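Side-chain contact in ketol-acid reductoisomerase (NAD(+)) (uncultured archaeon GZfos26G2, PDB 4XDY), which converts (S)-2-acetolactate into (R)-2,3-dihydroxy-isovalerate by a magnesium-dependent methyl migration followed by NADH-driven reduction, a step of branched-chain amino-acid biosynthesis: residues E141-A144 and Y145-F149. Residues are numbered along the deposited sequence; the frame is centred on the assembly and turned at random.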
loop_
_atom_site.group_PDB
_atom_site.type_symbol
_atom_site.label_atom_id
_atom_site.label_comp_id
_atom_site.label_asym_id
_atom_site.label_seq_id
_atom_site.Cartn_x
_atom_site.Cartn_y
_atom_site.Cartn_z
ATOM N N GLU A 141 -10.285 -9.272 2.178
ATOM C CA GLU A 141 -10.548 -10.466 3.015
ATOM C C GLU A 141 -11.082 -11.628 2.172
ATOM O O GLU A 141 -10.561 -12.779 2.239
ATOM C CB GLU A 141 -11.545 -10.100 4.109
ATOM C CG GLU A 141 -12.042 -11.252 4.959
ATOM C CD GLU A 141 -13.143 -10.833 5.909
ATOM O OE1 GLU A 141 -13.371 -9.610 6.056
ATOM O OE2 GLU A 141 -13.795 -11.724 6.501
ATOM N N ARG A 142 -12.051 -11.333 1.313
ATOM C CA ARG A 142 -12.575 -12.345 0.451
ATOM C C ARG A 142 -11.562 -12.869 -0.572
ATOM O O ARG A 142 -11.395 -14.061 -0.708
ATOM C CB ARG A 142 -13.836 -11.824 -0.246
ATOM C CG ARG A 142 -14.378 -12.831 -1.290
ATOM C CD ARG A 142 -14.854 -14.093 -0.575
ATOM N NE ARG A 142 -15.651 -14.933 -1.501
ATOM C CZ ARG A 142 -15.830 -16.251 -1.364
ATOM N NH1 ARG A 142 -15.217 -16.913 -0.408
ATOM N NH2 ARG A 142 -16.561 -16.913 -2.267
ATOM N N LYS A 143 -10.781 -11.966 -1.145
ATOM C CA LYS A 143 -9.715 -12.294 -2.038
ATOM C C LYS A 143 -8.679 -13.144 -1.403
ATOM O O LYS A 143 -8.218 -14.149 -2.026
ATOM C CB LYS A 143 -9.051 -11.049 -2.592
ATOM C CG LYS A 143 -9.818 -10.367 -3.710
ATOM C CD LYS A 143 -9.006 -9.188 -4.259
ATOM C CE LYS A 143 -7.814 -9.684 -5.077
ATOM N NZ LYS A 143 -6.585 -9.998 -4.309
ATOM N N ALA A 144 -8.265 -12.769 -0.182
ATOM C CA ALA A 144 -7.288 -13.587 0.525
ATOM C C ALA A 144 -7.790 -15.029 0.694
ATOM O O ALA A 144 -7.006 -16.008 0.513
ATOM C CB ALA A 144 -6.930 -12.965 1.906
ATOM N N TYR A 145 -9.065 -15.179 1.048
ATOM C CA TYR A 145 -9.624 -16.498 1.271
ATOM C C TYR A 145 -9.604 -17.302 -0.055
ATOM O O TYR A 145 -9.144 -18.448 -0.089
ATOM C CB TYR A 145 -11.054 -16.356 1.775
ATOM C CG TYR A 145 -11.795 -17.644 1.960
ATOM C CD1 TYR A 145 -12.327 -18.321 0.866
ATOM C CD2 TYR A 145 -11.942 -18.211 3.185
ATOM C CE1 TYR A 145 -12.993 -19.554 1.021
ATOM C CE2 TYR A 145 -12.599 -19.419 3.360
ATOM C CZ TYR A 145 -13.157 -20.068 2.245
ATOM O OH TYR A 145 -13.847 -21.268 2.431
ATOM N N LEU A 146 -9.980 -16.637 -1.133
ATOM C CA LEU A 146 -10.048 -17.302 -2.461
ATOM C C LEU A 146 -8.650 -17.636 -2.941
ATOM O O LEU A 146 -8.475 -18.600 -3.670
ATOM C CB LEU A 146 -10.743 -16.415 -3.458
ATOM C CG LEU A 146 -12.281 -16.356 -3.199
ATOM C CD1 LEU A 146 -12.886 -15.379 -4.192
ATOM C CD2 LEU A 146 -12.951 -17.747 -3.265
ATOM N N GLU A 147 -7.647 -16.861 -2.513
ATOM C CA GLU A 147 -6.266 -17.150 -2.840
ATOM C C GLU A 147 -5.571 -18.219 -2.011
ATOM O O GLU A 147 -4.392 -18.451 -2.244
ATOM C CB GLU A 147 -5.435 -15.861 -2.800
ATOM C CG GLU A 147 -5.674 -14.994 -4.040
ATOM C CD GLU A 147 -5.221 -13.557 -3.858
ATOM O OE1 GLU A 147 -4.625 -13.255 -2.798
ATOM O OE2 GLU A 147 -5.484 -12.730 -4.747
ATOM N N GLY A 148 -6.248 -18.848 -1.053
ATOM C CA GLY A 148 -5.623 -19.898 -0.225
ATOM C C GLY A 148 -4.952 -19.377 1.037
ATOM O O GLY A 148 -4.295 -20.101 1.769
ATOM N N PHE A 149 -5.147 -18.085 1.315
ATOM C CA PHE A 149 -4.563 -17.422 2.485
ATOM C C PHE A 149 -5.754 -16.907 3.355
ATOM O O PHE A 149 -6.800 -17.623 3.521
ATOM C CB PHE A 149 -3.530 -16.391 2.030
ATOM C CG PHE A 149 -2.679 -15.789 3.135
ATOM C CD1 PHE A 149 -2.143 -16.592 4.165
ATOM C CD2 PHE A 149 -2.459 -14.394 3.186
ATOM C CE1 PHE A 149 -1.359 -15.998 5.171
ATOM C CE2 PHE A 149 -1.686 -13.841 4.192
ATOM C CZ PHE A 149 -1.155 -14.641 5.180
#
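R142 reaches forward along the last turn of helix 138-146 and brings its guanidinium up against Y145 and L146, one turn further on. Its CG stands anti to the backbone N (chi1 175°) and the chain then bends at chi2, which carries the group toward the helix end. From CB outward, CG is the first atom to come near a partner, a loose 4.1 Å approach to L146 CD1; NE comes within 3.9 Å of the same methyl, CZ lies 3.8 Å from L146 CD2, and that second methyl sits over one face of the guanidinium, offset toward its rim. At the tip, Y145 CD1 approaches NH1 obliquely from that same side, 3.5 Å away, with the two planes inclined by 34°, while NH2 forms a salt bridge to D37 of helix 26-37. With an alanine here the guanidinium is gone, which would probably leave D37 without this counter-charge and L146 CD2 without the flat face it covers.

On another side of the helix, K143 curls through chi3 and chi4 to bring NZ 3.0 Å from E147 OE2, a salt bridge made on the syn side of the carboxylate but 34° out of its plane. The backbone closes in a Schellman motif: F149 N donates to A144 O at 2.9 Å, G148 N to Y145 O, and G148 turns the chain with positive phi, a backbone shape in which any CB would collide with the E147 carbonyl oxygen.

Beyond this turn, the Y145 hydroxyl is hydrogen-bonded to the S38 hydroxyl, its ring stacks on H177, and F149 meets F329 of the second subunit edge-to-face. Chemically, the helix end of this Rossmann domain combines two ion pairs of different reach: K143-E147 ties neighbouring turns at an exposed surface, whereas R142-D37 joins two helices while its guanidinium still rests against L146 and Y145 of its own helix.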